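Phosphoacetylglucosamine mutase (Aspergillus lentulus, PDB 5O9X) interconverts N-acetylglucosamine 6-phosphate and N-acetylglucosamine 1-phosphate, probably through a bisphosphorylated sugar intermediate as in related phosphohexose mutases. Local coordinates at residues Asp133-Gly138 and Ser252-Cys257; Thr236-Lys241 and Asp431-Glu436; Asp260-Lys265 and Asn299-Leu304; Arg267-Ser272 and Leu291-Asp296; Ala310-Ser315 and Ala440-Thr445. The protein carries 1 engineered substitution. All blocks are in the same frame, centred on the assembly; numbering follows the deposited sequence.

In the fold
Contacts 2 and 4 are buried, whereas contacts 1, 3 and 5 are only partly so. Contacts 2, 3 and 4 all reach one five-stranded mixed sheet: contact 2 at edge strand 240-243, contact 3 at the other edge strand 301-304, and contact 4 at its neighbour 290-295. Contacts 3 and 4 are closest, their centres 6 Å apart. Helix 428-442 serves both contact 2 and contact 5, and Glu436 of contact 2 hydrogen-bonds to Tyr292, which lies on the strand of contact 4. Across the sheet contacts the chemistry is apolar. Contact 5 adds a lysine-serine hydrogen bond, while contact 1, nearest the bound sugar bisphosphate, sets leucine and asparagine against an arginine.

Contact 1 (Asp133-Gly138 and Ser252-Cys257)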
# COMPACT_ATOMS: atom_id res chain seq x y z
N ASP A 133 1.59 0.44 -14.31
CA ASP A 133 0.13 0.57 -14.33
C ASP A 133 -0.22 1.21 -15.73
O ASP A 133 0.62 1.18 -16.63
CB ASP A 133 -0.40 1.40 -13.11
CG ASP A 133 0.06 2.85 -13.14
OD1 ASP A 133 0.64 3.30 -14.17
OD2 ASP A 133 -0.19 3.57 -12.11
N THR A 134 -1.43 1.77 -15.89
CA THR A 134 -1.96 2.16 -17.18
C THR A 134 -1.56 3.58 -17.61
O THR A 134 -2.04 4.04 -18.65
CB THR A 134 -3.50 2.03 -17.24
OG1 THR A 134 -4.08 2.81 -16.16
CG2 THR A 134 -3.93 0.54 -17.16
N ARG A 135 -0.74 4.27 -16.77
CA ARG A 135 -0.52 5.69 -16.95
C ARG A 135 0.11 5.96 -18.37
O ARG A 135 0.82 5.13 -18.88
CB ARG A 135 0.42 6.25 -15.86
CG ARG A 135 -0.30 6.45 -14.47
CD ARG A 135 0.73 6.58 -13.34
NE ARG A 135 -0.10 6.44 -12.11
CZ ARG A 135 -0.75 7.48 -11.58
NH1 ARG A 135 -0.57 8.76 -12.04
NH2 ARG A 135 -1.57 7.28 -10.55
N ALA A 136 -0.18 7.12 -18.95
CA ALA A 136 0.19 7.37 -20.36
C ALA A 136 1.70 7.36 -20.53
O ALA A 136 2.23 6.87 -21.57
CB ALA A 136 -0.34 8.69 -20.78
N SER A 137 2.39 7.87 -19.53
CA SER A 137 3.88 7.91 -19.58
C SER A 137 4.58 6.60 -19.33
O SER A 137 5.83 6.56 -19.42
CB SER A 137 4.43 8.90 -18.53
OG SER A 137 3.94 8.57 -17.21
N GLY A 138 3.87 5.54 -18.96
CA GLY A 138 4.60 4.35 -18.56
C GLY A 138 5.47 3.67 -19.61
O GLY A 138 6.59 3.18 -19.32
N SER A 252 -9.08 9.47 -17.06
CA SER A 252 -10.04 8.87 -16.09
C SER A 252 -9.43 8.24 -14.83
O SER A 252 -10.21 7.94 -13.91
CB SER A 252 -10.85 7.78 -16.80
OG SER A 252 -11.67 8.47 -17.74
N LEU A 253 -8.12 8.03 -14.81
CA LEU A 253 -7.47 7.25 -13.77
C LEU A 253 -7.59 8.03 -12.45
O LEU A 253 -7.16 9.20 -12.38
CB LEU A 253 -5.99 7.06 -14.12
CG LEU A 253 -5.23 6.18 -13.09
CD1 LEU A 253 -5.77 4.72 -13.08
CD2 LEU A 253 -3.73 6.20 -13.44
N ASN A 254 -8.14 7.39 -11.39
CA ASN A 254 -8.32 8.08 -10.06
C ASN A 254 -9.17 9.36 -10.13
O ASN A 254 -9.05 10.26 -9.28
CB ASN A 254 -6.95 8.41 -9.37
CG ASN A 254 -6.13 7.14 -9.08
OD1 ASN A 254 -6.68 6.10 -8.63
ND2 ASN A 254 -4.78 7.22 -9.25
N PHE A 255 -10.04 9.45 -11.16
CA PHE A 255 -10.67 10.75 -11.42
C PHE A 255 -12.08 10.68 -10.99
O PHE A 255 -12.84 9.92 -11.55
CB PHE A 255 -10.53 11.22 -12.92
CG PHE A 255 -11.27 12.53 -13.19
CD1 PHE A 255 -10.72 13.76 -12.78
CD2 PHE A 255 -12.53 12.50 -13.79
CE1 PHE A 255 -11.44 14.96 -13.01
CE2 PHE A 255 -13.26 13.67 -14.00
CZ PHE A 255 -12.71 14.90 -13.58
N GLU A 256 -12.43 11.42 -9.93
CA GLU A 256 -13.79 11.33 -9.34
C GLU A 256 -14.23 9.91 -8.94
O GLU A 256 -15.45 9.59 -8.90
CB GLU A 256 -14.82 12.03 -10.22
CG GLU A 256 -14.33 13.46 -10.50
CD GLU A 256 -15.43 14.35 -11.08
OE1 GLU A 256 -16.32 13.84 -11.77
OE2 GLU A 256 -15.39 15.56 -10.85
N CYS A 257 -13.24 9.07 -8.66
CA CYS A 257 -13.52 7.69 -8.20
C CYS A 257 -12.19 7.12 -7.67
O CYS A 257 -11.12 7.78 -7.80
CB CYS A 257 -14.08 6.76 -9.30
SG CYS A 257 -12.94 6.51 -10.69
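The guanidinium of Arg135 carries Leu253 on one face: CD2 of Leu253 sits 3.6 Å above its plane, nearer the edge of the group than its middle. At its edge, in plane, lies Asp133 OD2, while the amide of Asn254 approaches obliquely, the two planes 43° apart. The contact joins domain I of the phosphohexose mutase fold to a loop of domain II. Asp133 and Arg135 form an Asx turn after strand 127-132, and Asp133 grips Arg135 twice. OD1 of Asp133 accepts from the backbone N of Arg135 at 3.1 Å, met from above the carboxylate plane, and OD2 uses its syn lone pair for the salt bridge to NE of Arg135 at 2.9 Å. This should limit rotation of the guanidinium, whose NH1 and NH2 also donate to the carbonyls of Pro72, Asp75 and Asn71. Although NH2 of Arg135 and ND2 of Asn254 are 3.5 Å apart, both are donors and share no bond; each donates instead to Asn71 O, and ND2 also reaches Ala69 O. Arg135 and Asn254 thus both hold the backbone of the Ala69-Pro72 loop, which ties the two domains together indirectly. The side chain of Arg135 lies about 7 Å from the bound glucose 1,6-bisphosphate. Leu253 crosses the arginine chain at about a right angle, its other methyl, CD1, resting 4.0 Å from OG1 of Thr134.

Contact 2 (Thr236-Lys241 and Asp431-Glu436)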
# COMPACT_ATOMS: atom_id res chain seq x y z
N THR A 236 -19.66 -19.82 -4.04
CA THR A 236 -19.24 -19.16 -2.79
C THR A 236 -20.23 -18.07 -2.51
O THR A 236 -20.16 -17.43 -1.45
CB THR A 236 -17.85 -18.46 -2.91
OG1 THR A 236 -17.97 -17.47 -3.93
CG2 THR A 236 -16.70 -19.42 -3.22
N GLY A 237 -21.15 -17.81 -3.44
CA GLY A 237 -22.13 -16.72 -3.28
C GLY A 237 -21.56 -15.33 -3.71
O GLY A 237 -22.29 -14.37 -3.78
N LEU A 238 -20.27 -15.23 -3.99
CA LEU A 238 -19.68 -13.94 -4.31
C LEU A 238 -20.13 -13.55 -5.73
O LEU A 238 -19.91 -14.27 -6.70
CB LEU A 238 -18.17 -14.03 -4.24
CG LEU A 238 -17.44 -12.71 -4.52
CD1 LEU A 238 -17.81 -11.70 -3.45
CD2 LEU A 238 -15.94 -12.95 -4.46
N ASP A 239 -20.69 -12.36 -5.82
CA ASP A 239 -21.25 -11.80 -6.99
C ASP A 239 -20.63 -10.37 -7.17
O ASP A 239 -21.18 -9.40 -6.66
CB ASP A 239 -22.73 -11.67 -6.62
CG ASP A 239 -23.61 -11.15 -7.77
OD1 ASP A 239 -23.14 -11.10 -8.94
OD2 ASP A 239 -24.80 -10.78 -7.46
N ILE A 240 -19.54 -10.23 -7.92
CA ILE A 240 -18.85 -8.91 -8.06
C ILE A 240 -19.36 -8.19 -9.28
O ILE A 240 -19.40 -8.78 -10.41
CB ILE A 240 -17.31 -9.08 -8.18
CG1 ILE A 240 -16.73 -9.58 -6.85
CG2 ILE A 240 -16.61 -7.73 -8.61
CD1 ILE A 240 -15.27 -10.07 -6.86
N LYS A 241 -19.66 -6.91 -9.11
CA LYS A 241 -19.91 -6.05 -10.23
C LYS A 241 -18.75 -5.07 -10.29
O LYS A 241 -18.35 -4.55 -9.22
CB LYS A 241 -21.21 -5.28 -10.04
CG LYS A 241 -22.37 -6.16 -9.56
CD LYS A 241 -23.05 -6.94 -10.67
CE LYS A 241 -24.14 -7.92 -10.16
NZ LYS A 241 -24.42 -9.01 -11.17
N ASP A 431 -7.04 -8.53 0.05
CA ASP A 431 -7.77 -7.91 1.19
C ASP A 431 -9.28 -7.86 0.95
O ASP A 431 -10.08 -8.11 1.87
CB ASP A 431 -7.28 -6.53 1.51
CG ASP A 431 -5.86 -6.49 2.04
OD1 ASP A 431 -5.29 -7.51 2.51
OD2 ASP A 431 -5.27 -5.36 1.98
N MET A 432 -9.69 -7.53 -0.25
CA MET A 432 -11.12 -7.61 -0.58
C MET A 432 -11.67 -9.06 -0.38
O MET A 432 -12.72 -9.24 0.25
CB MET A 432 -11.27 -7.24 -2.01
CG MET A 432 -12.62 -6.90 -2.52
SD MET A 432 -12.81 -7.66 -4.17
CE MET A 432 -13.36 -9.21 -3.31
N LEU A 433 -10.95 -10.10 -0.89
CA LEU A 433 -11.49 -11.46 -0.69
C LEU A 433 -11.49 -11.80 0.83
O LEU A 433 -12.36 -12.53 1.34
CB LEU A 433 -10.58 -12.50 -1.43
CG LEU A 433 -10.60 -12.37 -2.99
CD1 LEU A 433 -9.54 -13.32 -3.61
CD2 LEU A 433 -12.01 -12.66 -3.55
N LEU A 434 -10.45 -11.35 1.54
CA LEU A 434 -10.42 -11.51 3.00
C LEU A 434 -11.66 -10.94 3.69
O LEU A 434 -12.34 -11.66 4.46
CB LEU A 434 -9.17 -10.85 3.58
CG LEU A 434 -9.03 -10.75 5.13
CD1 LEU A 434 -8.87 -12.11 5.74
CD2 LEU A 434 -7.89 -9.83 5.52
N VAL A 435 -11.99 -9.71 3.38
CA VAL A 435 -13.19 -9.08 3.96
C VAL A 435 -14.47 -9.85 3.59
O VAL A 435 -15.32 -10.17 4.46
CB VAL A 435 -13.33 -7.63 3.46
CG1 VAL A 435 -14.69 -7.08 3.83
CG2 VAL A 435 -12.22 -6.76 4.10
N GLU A 436 -14.55 -10.23 2.33
CA GLU A 436 -15.71 -11.05 1.89
C GLU A 436 -15.85 -12.37 2.69
O GLU A 436 -16.98 -12.72 3.10
CB GLU A 436 -15.67 -11.33 0.38
CG GLU A 436 -15.94 -10.03 -0.49
CD GLU A 436 -17.28 -9.36 -0.14
OE1 GLU A 436 -18.33 -10.06 -0.07
OE2 GLU A 436 -17.31 -8.12 0.11
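Leu238 buries more surface here than any other residue of the two segments, packing on helix 428-442, and its path can be traced outward. CB is directed toward the helix, and CG stands anti to the backbone N (chi1 -178°), which carries the fork of the side chain onto the helix surface. There the two methyls part. CD1 makes van der Waals contact with Glu436, 3.9 Å from its CG and 3.8 Å from OE1, while CD2 meets CD2 of Leu433 at 4.0 Å; both partners cross the leucine at about a right angle. The first torsion of Glu436 places its CG near CD1 of Leu238, and the bend at chi2 (-56°) swings the carboxylate so that OE1 also lies near that methyl. The carboxylate's polar partners are Arg279, in a salt bridge with OE1, and Tyr292, hydrogen-bonded to OE2. One turn back along the helix, the CE methyl of Met432 and CD1 of Ile240 reach toward each other tip to tip, 4.1 Å apart. In the loop leading toward the strand, an ST turn shapes the backbone: Thr236 OG1 accepts from the N of Leu238 at 3.2 Å, nearly straight at 164°. Met432 also touches strands 212-215 and 290-295. With no hydrogen bond between the segments, this is apolar helix-on-sheet packing: a helix of the domain III region covers the edge strand of the domain II sheet and the loop entering it.

Contact 3 (Asp260-Lys265 and Asn299-Leu304)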
# COMPACT_ATOMS: atom_id res chain seq x y z
N ASP A 260 -8.84 6.73 -3.01
CA ASP A 260 -8.36 8.03 -2.44
C ASP A 260 -9.44 9.15 -2.48
O ASP A 260 -9.68 9.91 -1.54
CB ASP A 260 -7.10 8.51 -3.20
CG ASP A 260 -6.60 9.83 -2.63
OD1 ASP A 260 -6.20 9.84 -1.43
OD2 ASP A 260 -6.68 10.87 -3.36
N TYR A 261 -10.21 9.17 -3.59
CA TYR A 261 -11.34 10.06 -3.69
C TYR A 261 -12.36 9.75 -2.54
O TYR A 261 -12.80 10.67 -1.83
CB TYR A 261 -12.03 9.92 -5.11
CG TYR A 261 -13.30 10.81 -5.20
CD1 TYR A 261 -13.24 12.10 -5.79
CD2 TYR A 261 -14.52 10.35 -4.72
CE1 TYR A 261 -14.38 12.93 -5.91
CE2 TYR A 261 -15.64 11.18 -4.76
CZ TYR A 261 -15.55 12.45 -5.39
OH TYR A 261 -16.68 13.22 -5.44
N VAL A 262 -12.74 8.48 -2.36
CA VAL A 262 -13.76 8.14 -1.39
C VAL A 262 -13.30 8.52 0.03
O VAL A 262 -14.06 9.10 0.83
CB VAL A 262 -14.11 6.65 -1.53
CG1 VAL A 262 -15.08 6.19 -0.42
CG2 VAL A 262 -14.87 6.44 -2.88
N LYS A 263 -12.07 8.13 0.37
CA LYS A 263 -11.55 8.42 1.71
C LYS A 263 -11.38 9.93 2.00
O LYS A 263 -11.72 10.38 3.11
CB LYS A 263 -10.22 7.68 1.84
CG LYS A 263 -9.45 8.00 3.17
CD LYS A 263 -10.15 7.49 4.45
CE LYS A 263 -9.43 7.95 5.70
NZ LYS A 263 -10.28 7.67 6.92
N THR A 264 -10.83 10.72 1.04
CA THR A 264 -10.55 12.14 1.32
C THR A 264 -11.84 12.94 1.27
O THR A 264 -12.00 13.86 2.05
CB THR A 264 -9.54 12.76 0.28
OG1 THR A 264 -9.99 12.51 -1.06
CG2 THR A 264 -8.17 12.07 0.47
N LYS A 265 -12.76 12.61 0.36
CA LYS A 265 -14.03 13.34 0.29
C LYS A 265 -15.13 12.78 1.17
O LYS A 265 -16.19 13.44 1.35
CB LYS A 265 -14.55 13.35 -1.18
CG LYS A 265 -13.59 13.91 -2.25
CD LYS A 265 -13.53 15.41 -2.11
CE LYS A 265 -12.66 16.10 -3.19
NZ LYS A 265 -13.65 16.96 -3.92
N ASN A 299 -30.50 6.12 3.53
CA ASN A 299 -29.83 6.72 2.38
C ASN A 299 -28.63 7.59 2.78
O ASN A 299 -28.35 8.60 2.11
CB ASN A 299 -30.83 7.48 1.44
CG ASN A 299 -30.31 7.63 0.01
OD1 ASN A 299 -29.61 6.76 -0.53
ND2 ASN A 299 -30.68 8.73 -0.63
N VAL A 300 -27.91 7.24 3.86
CA VAL A 300 -26.71 8.03 4.27
C VAL A 300 -25.45 7.20 3.96
O VAL A 300 -25.40 6.04 4.31
CB VAL A 300 -26.72 8.44 5.80
CG1 VAL A 300 -25.45 9.21 6.20
CG2 VAL A 300 -28.00 9.20 6.24
N PHE A 301 -24.46 7.82 3.32
CA PHE A 301 -23.18 7.20 2.99
C PHE A 301 -22.44 6.88 4.28
O PHE A 301 -22.31 7.77 5.16
CB PHE A 301 -22.30 8.19 2.12
CG PHE A 301 -20.87 7.75 1.95
CD1 PHE A 301 -20.51 6.85 0.92
CD2 PHE A 301 -19.90 8.16 2.88
CE1 PHE A 301 -19.16 6.42 0.77
CE2 PHE A 301 -18.58 7.76 2.71
CZ PHE A 301 -18.21 6.87 1.69
N ARG A 302 -21.90 5.67 4.38
CA ARG A 302 -21.09 5.25 5.55
C ARG A 302 -19.81 4.61 5.04
O ARG A 302 -19.83 3.76 4.17
CB ARG A 302 -21.81 4.19 6.41
CG ARG A 302 -23.24 4.61 6.81
CD ARG A 302 -23.19 5.87 7.72
NE ARG A 302 -24.53 6.23 8.18
CZ ARG A 302 -24.78 7.23 9.04
NH1 ARG A 302 -23.79 8.01 9.50
NH2 ARG A 302 -26.06 7.46 9.39
N LEU A 303 -18.72 5.02 5.63
CA LEU A 303 -17.41 4.64 5.14
C LEU A 303 -16.85 3.54 6.02
O LEU A 303 -16.92 3.64 7.24
CB LEU A 303 -16.43 5.86 5.19
CG LEU A 303 -14.95 5.58 4.84
CD1 LEU A 303 -14.79 5.06 3.40
CD2 LEU A 303 -14.13 6.87 5.19
N LEU A 304 -16.26 2.50 5.39
CA LEU A 304 -15.59 1.43 6.11
C LEU A 304 -14.18 1.40 5.65
O LEU A 304 -13.87 0.64 4.73
CB LEU A 304 -16.25 0.04 5.98
CG LEU A 304 -17.72 0.00 6.51
CD1 LEU A 304 -18.59 -1.05 5.74
CD2 LEU A 304 -17.72 -0.25 7.99
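Val262 and Phe301 form the close part of this contact, in which helix 259-265 packs against strand 301-304, an edge strand of the mixed sheet in an alpha/beta domain. The short segments run at 111° to each other with their axes 9.8 Å apart, so the helix meets the strand crosswise. CG1 of Val262, anti to its own backbone N (chi1 174°), makes two contacts: it meets CZ at the edge of the Phe301 ring, near the ring plane, at 3.8 Å, and CD1 of Leu303 at 4.0 Å. Val262 is buried and also touches Leu291 and Tyr293 of the adjoining strand. The looser side belongs to the partly exposed Lys263. Its CB points away from the strand, but the bend at chi2 (67°) brings CD back to it. The ammonium passes on to a salt bridge with Asp305, leaving the methylenes to make the contact, where CD of Lys263 stands 4.1 Å from CD2 of Leu303, the two side chains crossing at about a right angle.

Contact 4 (Arg267-Ser272 and Leu291-Asp296); sequences RAPPSS and LYYFLD. Unlike the reference sequence in segment 291-296: Leu291 (reference Val).
The return limb of a beta-alpha-beta crossover makes this contact: after helix 259-265 the chain runs through residues 267-272 toward strand 279-283 and packs Ala268 and Pro269 against Tyr293 of strand 290-295. CB of Ala268 lies 4.1 Å from CE1 of Tyr293, and CD of Pro269 lies 4.1 Å from CZ and 3.6 Å from OH of the same residue. Both approach the ring obliquely. The tyrosine CG sits between its backbone N and carbonyl carbon (chi1 48°), and from there the ring extends to the loop. Val262 of the helix touches both Pro269 and Tyr293. A type I turn starts at Pro269 itself, in which the N of Ser272 bonds to Pro269 O at 2.9 Å. No hydrogen bond spans the segments. The ring and the oxygen of Tyr293 both pack against the loop, while the hydrogen bond of its hydroxyl is made to Ser282 OG on the neighbouring strand, which implies that Ala268 and Pro269 contribute packing and no polar bond.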
# COMPACT_ATOMS: atom_id res chain seq x y z
N ARG A 267 -17.40 10.26 0.65
CA ARG A 267 -18.63 10.18 -0.17
C ARG A 267 -18.33 9.17 -1.26
O ARG A 267 -17.13 8.89 -1.58
CB ARG A 267 -19.00 11.57 -0.75
CG ARG A 267 -18.00 12.14 -1.76
CD ARG A 267 -18.53 13.38 -2.50
NE ARG A 267 -19.63 12.89 -3.33
CZ ARG A 267 -20.32 13.58 -4.25
NH1 ARG A 267 -20.05 14.84 -4.51
NH2 ARG A 267 -21.28 12.95 -4.92
N ALA A 268 -19.39 8.63 -1.85
CA ALA A 268 -19.24 7.69 -2.95
C ALA A 268 -18.83 8.45 -4.20
O ALA A 268 -19.08 9.63 -4.28
CB ALA A 268 -20.52 6.90 -3.19
N PRO A 269 -18.26 7.75 -5.21
CA PRO A 269 -17.98 8.44 -6.45
C PRO A 269 -19.31 9.05 -7.01
O PRO A 269 -20.32 8.41 -6.94
CB PRO A 269 -17.50 7.32 -7.38
CG PRO A 269 -16.93 6.24 -6.47
CD PRO A 269 -17.83 6.32 -5.23
N PRO A 270 -19.28 10.28 -7.53
CA PRO A 270 -20.57 10.88 -8.04
C PRO A 270 -21.26 10.04 -9.15
O PRO A 270 -22.45 10.12 -9.27
CB PRO A 270 -20.17 12.21 -8.62
CG PRO A 270 -18.70 12.41 -8.30
CD PRO A 270 -18.13 11.20 -7.64
N SER A 271 -20.51 9.26 -9.93
CA SER A 271 -21.08 8.34 -10.95
C SER A 271 -21.63 7.02 -10.39
O SER A 271 -22.14 6.18 -11.15
CB SER A 271 -20.02 7.99 -12.01
OG SER A 271 -19.04 7.13 -11.44
N SER A 272 -21.51 6.82 -9.07
CA SER A 272 -22.03 5.58 -8.46
C SER A 272 -23.52 5.43 -8.72
O SER A 272 -24.30 6.38 -8.51
CB SER A 272 -21.78 5.57 -6.93
OG SER A 272 -22.28 4.35 -6.33
N LEU A 291 -10.97 0.55 0.14
CA LEU A 291 -12.02 0.64 1.18
C LEU A 291 -13.37 0.31 0.82
O LEU A 291 -13.68 0.21 -0.33
CB LEU A 291 -12.13 1.92 1.85
CG LEU A 291 -11.93 3.25 1.45
CD1 LEU A 291 -10.48 3.03 1.93
CD2 LEU A 291 -12.38 3.35 0.00
N TYR A 292 -14.18 0.14 1.85
CA TYR A 292 -15.55 -0.31 1.67
C TYR A 292 -16.47 0.81 2.07
O TYR A 292 -16.06 1.68 2.85
CB TYR A 292 -15.79 -1.52 2.68
CG TYR A 292 -15.62 -2.90 1.99
CD1 TYR A 292 -14.31 -3.41 1.73
CD2 TYR A 292 -16.75 -3.63 1.59
CE1 TYR A 292 -14.12 -4.65 1.09
CE2 TYR A 292 -16.61 -4.92 0.98
CZ TYR A 292 -15.28 -5.40 0.72
OH TYR A 292 -15.07 -6.67 0.17
N TYR A 293 -17.74 0.76 1.64
CA TYR A 293 -18.71 1.78 1.99
C TYR A 293 -20.06 1.30 1.49
O TYR A 293 -20.16 0.35 0.70
CB TYR A 293 -18.38 3.17 1.36
CG TYR A 293 -18.07 3.10 -0.12
CD1 TYR A 293 -19.09 3.35 -1.13
CD2 TYR A 293 -16.75 2.80 -0.53
CE1 TYR A 293 -18.75 3.29 -2.50
CE2 TYR A 293 -16.41 2.76 -1.89
CZ TYR A 293 -17.43 2.98 -2.86
OH TYR A 293 -17.04 2.95 -4.20
N PHE A 294 -21.11 1.90 2.03
CA PHE A 294 -22.47 1.61 1.58
C PHE A 294 -23.36 2.76 1.92
O PHE A 294 -22.99 3.59 2.79
CB PHE A 294 -23.01 0.29 2.27
CG PHE A 294 -23.24 0.39 3.74
CD1 PHE A 294 -24.56 0.24 4.28
CD2 PHE A 294 -22.17 0.53 4.65
CE1 PHE A 294 -24.75 0.26 5.65
CE2 PHE A 294 -22.38 0.57 6.01
CZ PHE A 294 -23.66 0.45 6.54
N LEU A 295 -24.55 2.76 1.30
CA LEU A 295 -25.63 3.69 1.69
C LEU A 295 -26.51 2.94 2.69
O LEU A 295 -26.97 1.84 2.38
CB LEU A 295 -26.44 4.06 0.49
CG LEU A 295 -25.64 4.89 -0.51
CD1 LEU A 295 -26.32 4.88 -1.89
CD2 LEU A 295 -25.36 6.31 -0.03
N ASP A 296 -26.67 3.48 3.90
CA ASP A 296 -27.46 2.79 4.93
C ASP A 296 -28.99 2.89 4.62
O ASP A 296 -29.37 3.51 3.65
CB ASP A 296 -27.07 3.21 6.39
CG ASP A 296 -27.51 4.63 6.78
OD1 ASP A 296 -28.35 5.25 6.10
OD2 ASP A 296 -26.99 5.15 7.81

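Contact 5 (Ala310-Ser315 and Ala440-Thr445)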
# COMPACT_ATOMS: atom_id res chain seq x y z
N ALA A 310 -8.72 -3.55 9.30
CA ALA A 310 -7.76 -4.06 10.31
C ALA A 310 -8.56 -4.67 11.49
O ALA A 310 -8.25 -5.78 12.00
CB ALA A 310 -6.91 -2.90 10.79
N THR A 311 -9.53 -3.92 11.97
CA THR A 311 -10.26 -4.38 13.18
C THR A 311 -11.17 -5.60 12.89
O THR A 311 -11.31 -6.50 13.74
CB THR A 311 -11.07 -3.24 13.82
OG1 THR A 311 -11.93 -2.64 12.88
CG2 THR A 311 -10.10 -2.20 14.34
N LEU A 312 -11.75 -5.61 11.71
CA LEU A 312 -12.50 -6.77 11.21
C LEU A 312 -11.58 -8.02 11.23
O LEU A 312 -11.93 -9.08 11.77
CB LEU A 312 -13.08 -6.49 9.78
CG LEU A 312 -13.92 -7.66 9.21
CD1 LEU A 312 -15.25 -7.79 9.98
CD2 LEU A 312 -14.17 -7.56 7.74
N ALA A 313 -10.40 -7.90 10.62
CA ALA A 313 -9.43 -9.02 10.54
C ALA A 313 -8.89 -9.44 11.93
O ALA A 313 -8.80 -10.61 12.22
CB ALA A 313 -8.25 -8.60 9.65
N ALA A 314 -8.53 -8.44 12.79
CA ALA A 314 -8.08 -8.76 14.14
C ALA A 314 -9.15 -9.49 14.95
O ALA A 314 -8.81 -10.46 15.69
CB ALA A 314 -7.57 -7.51 14.86
N SER A 315 -10.42 -9.10 14.83
CA SER A 315 -11.51 -9.78 15.56
C SER A 315 -11.64 -11.24 15.03
O SER A 315 -11.73 -12.17 15.81
CB SER A 315 -12.80 -9.01 15.28
OG SER A 315 -13.94 -9.79 15.52
N ALA A 440 -18.74 -13.35 5.47
CA ALA A 440 -19.51 -14.58 5.16
C ALA A 440 -19.46 -15.51 6.43
O ALA A 440 -20.48 -16.14 6.77
CB ALA A 440 -18.91 -15.34 3.97
N HIS A 441 -18.28 -15.63 7.07
CA HIS A 441 -18.17 -16.46 8.26
C HIS A 441 -18.94 -15.91 9.48
O HIS A 441 -19.64 -16.66 10.18
CB HIS A 441 -16.72 -16.67 8.67
CG HIS A 441 -16.01 -17.70 7.84
ND1 HIS A 441 -15.96 -19.02 8.22
CD2 HIS A 441 -15.36 -17.61 6.65
CE1 HIS A 441 -15.27 -19.70 7.31
NE2 HIS A 441 -14.92 -18.88 6.34
N LYS A 442 -18.81 -14.61 9.71
CA LYS A 442 -19.51 -13.97 10.83
C LYS A 442 -21.02 -13.91 10.59
O LYS A 442 -21.81 -13.85 11.56
CB LYS A 442 -18.96 -12.53 11.10
CG LYS A 442 -17.50 -12.51 11.67
CD LYS A 442 -17.14 -10.99 11.90
CE LYS A 442 -15.84 -10.69 12.66
NZ LYS A 442 -15.90 -11.25 14.05
N GLY A 443 -21.43 -13.88 9.32
CA GLY A 443 -22.87 -13.78 8.90
C GLY A 443 -23.26 -12.30 8.84
O GLY A 443 -24.40 -11.94 8.59
N TRP A 444 -22.27 -11.41 8.98
CA TRP A 444 -22.53 -9.97 9.08
C TRP A 444 -22.81 -9.34 7.74
O TRP A 444 -22.29 -9.82 6.69
CB TRP A 444 -21.24 -9.28 9.59
CG TRP A 444 -21.10 -9.23 11.05
CD1 TRP A 444 -21.91 -9.86 12.03
CD2 TRP A 444 -20.05 -8.60 11.75
NE1 TRP A 444 -21.43 -9.54 13.26
CE2 TRP A 444 -20.27 -8.82 13.14
CE3 TRP A 444 -18.92 -7.82 11.34
CZ2 TRP A 444 -19.43 -8.30 14.13
CZ3 TRP A 444 -18.08 -7.31 12.35
CH2 TRP A 444 -18.33 -7.54 13.70
N THR A 445 -23.65 -8.29 7.78
CA THR A 445 -23.79 -7.33 6.64
C THR A 445 -22.97 -6.08 6.95
O THR A 445 -22.49 -5.96 8.07
CB THR A 445 -25.25 -6.87 6.41
OG1 THR A 445 -25.67 -6.02 7.50
CG2 THR A 445 -26.25 -8.09 6.27
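Lys442 and Ser315 meet through torsions that aim both at the space between their helices. Lys442 places CG anti to its carbonyl carbon (chi1 -69°), runs extended to CE, and turns only at its last torsion (chi4 -62°), bringing NZ round to Ser315. On the other side, OG of Ser315 is anti to its backbone N (chi1 159°), which turns the hydroxyl to NZ of Lys442. The elements joined are helix 306-324 and the C-terminal end of helix 428-442, and both segments lie in the domain III region of the phosphohexose mutase fold. Gly443, with positive phi, ends the latter helix; the chain then passes through Trp444 to Thr445, the N-cap of helix 446-451. After Gly443 the indole of Trp444 lies against the lysine chain, and CD of Lys442 stands 3.6 Å above one face of the ring, away from its centre. CD1 of Leu312 touches both Lys442 and Trp444. It lies 4.0 Å from CE of Lys442 and comes to the indole obliquely, 3.7 Å from CZ3 and 3.9 Å from CE3 of Trp444, the leucine and tryptophan side chains running past one another with opposite headings. Leu312 also touches Val435 and Ile438 of helix 428-442 and Trp449 of helix 446-451, so its surroundings are largely apolar. The ammonium has a further, weak and long ion pair with Asp319. Its bond across the contact is the one from NZ of Lys442 to OG of Ser315, at 2.9 Å.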